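Local coordinates for RNA-dependent RNA polymerase (Farallon virus, PDB 6DX5), which carries a viral OTU cysteine protease of the deubiquitinase class in this piece and, as the full-length protein, probably acts as the RNA-directed RNA polymerase, at residues Ile4-Phe9 with Leu152-Phe157; Arg30-Gly33 with Phe39-Phe42. All coordinates share one frame; numbering follows the deposited sequence.

Contact 1 of 2, residues Ile4-Phe9 with Leu152-Phe157; sequences INWQLF and LDVQKF
Lys156 brings CD and CE over one face of the Trp6 indole, with NZ pointing outward. CD lies over the face, offset toward the rim, with Lys156 CD 3.5 Å from Trp6 CE2. CE sits over the five-membered ring, 3.5 Å from its centroid and 7° off the normal, a CH-pi contact. NZ lies further out on nearly the same normal, 4.8 Å from that centroid, a cation-pi interaction. The lysine leaves the strand with CG anti to the backbone N (chi1 175°), and bends at chi3 and chi4 carry CD and CE over the indole and turn NZ outward. The ammonium is also held by hydrogen bonds to Gly158 O and Asp160 O, which fix it above the ring. Ile4 CG2 covers the opposite face near the rim. Val154 closes the far edge in the ring plane, with Val154 CG2 3.9 Å from Trp6 CH2. This is the tight part. The rest is loose. Gln7 and Leu8 are exposed, and a weak bond from Gln7 NE2 to Asn5 OD1 (2.9 Å) is local to the outer side. No hydrogen bond joins the two segments, because strand 13-16 runs between them and pairs with both 7-10 and 151-157. The indole thus reaches past a middle strand, a next-but-one contact at the strand 7-10 edge of this viral OTU domain's mixed sheet.

Contact 2 of 2, residues Arg30-Gly33 with Phe39-Phe42; sequences RVKG and FRAF
Val31 and Lys32 lie against Arg40 and Ala41, joining the loop after strand 26-29 to helix 37-47 of the OTU-like cysteine protease fold. The apolar part is made by Val31. Its CB meets Arg40 CB at 3.8 Å, and the two side chains run past each other in opposite directions. Val31 CG1, anti to its carbonyl carbon (chi1 -57°), rests on the helix backbone, 3.9 Å from Ala41 CA. Ala41 itself also touches Ile168 of strand 166-171, so the helix is packed between loop and sheet here. The polar part belongs to Arg40, but its bonds go outside the two segments. NH1 forms salt bridges with Glu50 and Glu51, and Glu50 also accepts a hydrogen bond from the backbone N of Lys32, so one carboxylate ties loop and arginine together and probably eases the like charges of Lys32 NZ and Arg40 NH2, 5.5 Å apart. Between lysine and arginine the contact is packing of methylenes on the guanidinium. Lys32 CB lies 3.8 Å from Arg40 NE, and Lys32 CD sits over the centre of one guanidinium face, 3.6 Å from Arg40 NH2.

How the contacts relate
The two contacts lie at opposite ends of the strand order, contact 1 by outermost strand 7-10 and contact 2 just after outermost strand 26-29. They share no element. Their centres are 22 Å apart, and their nearest atoms, about 8 Å apart, do not touch. Along the chain, contact 2 is nested within the loop closed by contact 1. Contact 1 is partly buried and joins distant parts of the sequence; contact 2 is more buried and local. Each sets a lysine side chain on a flat group. In contact 1 the group is aromatic and probably favourable to the charge, whereas in contact 2 it is itself cationic and is probably balanced by nearby carboxylates.

Contact 1 of 2, residues Ile4-Phe9 with Leu152-Phe157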
# COMPACT_ATOMS: atom_id res chain seq x y z
N ILE A 4 8.17 0.22 -19.30
CA ILE A 4 7.21 -0.19 -18.29
C ILE A 4 6.03 0.77 -18.31
O ILE A 4 6.22 1.99 -18.41
CB ILE A 4 7.87 -0.21 -16.90
CG1 ILE A 4 9.12 -1.11 -16.90
CG2 ILE A 4 6.85 -0.53 -15.80
CD1 ILE A 4 10.15 -0.67 -15.89
N ASN A 5 4.81 0.24 -18.20
CA ASN A 5 3.64 1.10 -18.14
C ASN A 5 3.22 1.26 -16.68
O ASN A 5 2.87 0.29 -16.00
CB ASN A 5 2.52 0.60 -19.05
CG ASN A 5 1.55 -0.31 -18.34
OD1 ASN A 5 0.52 0.14 -17.82
ND2 ASN A 5 1.85 -1.60 -18.33
N TRP A 6 3.32 2.48 -16.20
CA TRP A 6 3.06 2.84 -14.82
C TRP A 6 1.61 3.28 -14.69
O TRP A 6 1.12 4.05 -15.52
CB TRP A 6 4.02 3.96 -14.41
CG TRP A 6 5.45 3.52 -14.36
CD1 TRP A 6 6.45 3.79 -15.28
CD2 TRP A 6 6.04 2.73 -13.34
NE1 TRP A 6 7.63 3.20 -14.89
CE2 TRP A 6 7.42 2.54 -13.70
CE3 TRP A 6 5.56 2.17 -12.15
CZ2 TRP A 6 8.31 1.81 -12.91
CZ3 TRP A 6 6.43 1.41 -11.38
CH2 TRP A 6 7.80 1.22 -11.77
N GLN A 7 0.92 2.77 -13.67
CA GLN A 7 -0.45 3.17 -13.36
C GLN A 7 -0.43 4.11 -12.17
O GLN A 7 0.21 3.81 -11.15
CB GLN A 7 -1.32 1.95 -13.03
CG GLN A 7 -1.45 0.95 -14.18
CD GLN A 7 -2.19 1.53 -15.39
OE1 GLN A 7 -3.40 1.80 -15.33
NE2 GLN A 7 -1.45 1.75 -16.48
N LEU A 8 -1.12 5.25 -12.29
CA LEU A 8 -1.22 6.14 -11.14
C LEU A 8 -1.93 5.40 -10.01
O LEU A 8 -2.90 4.67 -10.22
CB LEU A 8 -1.93 7.45 -11.48
CG LEU A 8 -1.69 8.58 -10.46
CD1 LEU A 8 -0.33 9.28 -10.60
CD2 LEU A 8 -2.77 9.60 -10.56
N PHE A 9 -1.43 5.58 -8.82
CA PHE A 9 -1.85 4.79 -7.68
C PHE A 9 -2.08 5.66 -6.46
O PHE A 9 -2.70 5.21 -5.50
CB PHE A 9 -0.75 3.74 -7.43
CG PHE A 9 -1.00 2.81 -6.30
CD1 PHE A 9 -2.02 1.88 -6.35
CD2 PHE A 9 -0.13 2.79 -5.22
CE1 PHE A 9 -2.20 0.98 -5.31
CE2 PHE A 9 -0.31 1.91 -4.18
CZ PHE A 9 -1.34 1.00 -4.22
N LEU A 152 7.83 -9.25 -7.20
CA LEU A 152 6.40 -9.47 -6.95
C LEU A 152 5.59 -8.28 -7.46
O LEU A 152 4.59 -8.47 -8.15
CB LEU A 152 6.13 -9.69 -5.45
CG LEU A 152 6.81 -10.84 -4.71
CD1 LEU A 152 6.99 -10.57 -3.20
CD2 LEU A 152 5.95 -12.03 -4.91
N ASP A 153 5.98 -7.06 -7.10
CA ASP A 153 5.41 -5.86 -7.70
C ASP A 153 6.35 -4.71 -7.38
O ASP A 153 7.37 -4.89 -6.70
CB ASP A 153 3.97 -5.60 -7.22
CG ASP A 153 3.83 -5.69 -5.71
OD1 ASP A 153 3.05 -6.55 -5.22
OD2 ASP A 153 4.53 -4.91 -5.03
N VAL A 154 6.03 -3.53 -7.91
CA VAL A 154 6.95 -2.41 -7.81
C VAL A 154 6.14 -1.12 -7.78
O VAL A 154 5.13 -1.01 -8.47
CB VAL A 154 7.96 -2.44 -8.97
CG1 VAL A 154 7.26 -2.51 -10.27
CG2 VAL A 154 8.89 -1.24 -8.93
N GLN A 155 6.55 -0.18 -6.90
CA GLN A 155 6.01 1.16 -6.79
C GLN A 155 7.11 2.16 -7.08
O GLN A 155 8.32 1.90 -6.88
CB GLN A 155 5.47 1.46 -5.39
CG GLN A 155 4.48 0.51 -4.86
CD GLN A 155 5.10 -0.45 -3.85
OE1 GLN A 155 5.60 -0.05 -2.76
NE2 GLN A 155 5.09 -1.74 -4.22
N LYS A 156 6.68 3.35 -7.49
CA LYS A 156 7.56 4.43 -7.91
C LYS A 156 6.97 5.74 -7.37
O LYS A 156 5.82 6.06 -7.66
CB LYS A 156 7.65 4.43 -9.44
CG LYS A 156 8.42 5.53 -10.17
CD LYS A 156 8.54 5.06 -11.62
CE LYS A 156 7.86 5.96 -12.67
NZ LYS A 156 7.96 7.40 -12.41
N PHE A 157 7.72 6.45 -6.54
CA PHE A 157 7.36 7.78 -6.11
C PHE A 157 8.10 8.74 -7.03
O PHE A 157 9.33 8.71 -7.06
CB PHE A 157 7.77 8.02 -4.66
CG PHE A 157 7.06 7.13 -3.69
CD1 PHE A 157 5.89 7.56 -3.09
CD2 PHE A 157 7.58 5.90 -3.34
CE1 PHE A 157 5.23 6.77 -2.16
CE2 PHE A 157 6.90 5.10 -2.41
CZ PHE A 157 5.74 5.56 -1.82

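Contact 2 of 2, residues Arg30-Gly33 with Phe39-Phe42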
# COMPACT_ATOMS: atom_id res chain seq x y z
N ARG A 30 24.18 -4.44 -0.55
CA ARG A 30 23.62 -4.71 0.78
C ARG A 30 23.99 -3.62 1.77
O ARG A 30 25.14 -3.17 1.80
CB ARG A 30 24.15 -6.05 1.29
CG ARG A 30 23.83 -7.21 0.40
CD ARG A 30 24.28 -8.51 1.06
NE ARG A 30 24.18 -9.65 0.15
CZ ARG A 30 23.11 -10.44 0.07
NH1 ARG A 30 22.05 -10.20 0.84
NH2 ARG A 30 23.12 -11.47 -0.75
N VAL A 31 23.02 -3.21 2.60
CA VAL A 31 23.26 -2.22 3.66
C VAL A 31 23.03 -2.92 4.99
O VAL A 31 22.50 -4.03 5.02
CB VAL A 31 22.37 -0.97 3.53
CG1 VAL A 31 22.62 -0.33 2.14
CG2 VAL A 31 20.92 -1.37 3.66
N LYS A 32 23.48 -2.31 6.08
CA LYS A 32 23.35 -2.92 7.40
C LYS A 32 21.90 -3.32 7.68
O LYS A 32 20.98 -2.60 7.31
CB LYS A 32 23.85 -1.92 8.45
CG LYS A 32 24.01 -2.46 9.87
CD LYS A 32 24.42 -1.26 10.72
CE LYS A 32 24.69 -1.63 12.16
NZ LYS A 32 25.82 -2.58 12.18
N GLY A 33 21.69 -4.50 8.30
CA GLY A 33 20.33 -4.94 8.54
C GLY A 33 19.71 -4.47 9.85
O GLY A 33 19.30 -5.28 10.68
N PHE A 39 16.69 4.09 5.08
CA PHE A 39 17.49 5.32 5.01
C PHE A 39 18.89 5.02 4.50
O PHE A 39 19.45 5.81 3.73
CB PHE A 39 17.53 6.00 6.40
CG PHE A 39 16.16 6.36 6.94
CD1 PHE A 39 15.26 7.09 6.15
CD2 PHE A 39 15.76 5.94 8.20
CE1 PHE A 39 13.97 7.43 6.63
CE2 PHE A 39 14.48 6.26 8.70
CZ PHE A 39 13.57 7.02 7.90
N ARG A 40 19.47 3.87 4.92
CA ARG A 40 20.83 3.51 4.49
C ARG A 40 20.89 3.20 3.00
O ARG A 40 21.86 3.57 2.30
CB ARG A 40 21.33 2.28 5.26
CG ARG A 40 21.61 2.56 6.73
CD ARG A 40 21.98 1.26 7.49
NE ARG A 40 22.44 1.62 8.83
CZ ARG A 40 23.70 1.95 9.07
NH1 ARG A 40 24.60 1.89 8.08
NH2 ARG A 40 24.06 2.32 10.29
N ALA A 41 19.89 2.48 2.50
CA ALA A 41 19.82 2.20 1.06
C ALA A 41 19.73 3.51 0.28
O ALA A 41 20.51 3.76 -0.64
CB ALA A 41 18.62 1.28 0.76
N PHE A 42 18.84 4.41 0.70
CA PHE A 42 18.74 5.64 -0.07
C PHE A 42 20.02 6.46 0.11
O PHE A 42 20.57 6.97 -0.87
CB PHE A 42 17.46 6.44 0.32
CG PHE A 42 17.25 7.64 -0.54
CD1 PHE A 42 16.70 7.53 -1.81
CD2 PHE A 42 17.66 8.89 -0.10
CE1 PHE A 42 16.54 8.66 -2.62
CE2 PHE A 42 17.52 10.04 -0.90
CZ PHE A 42 16.94 9.92 -2.17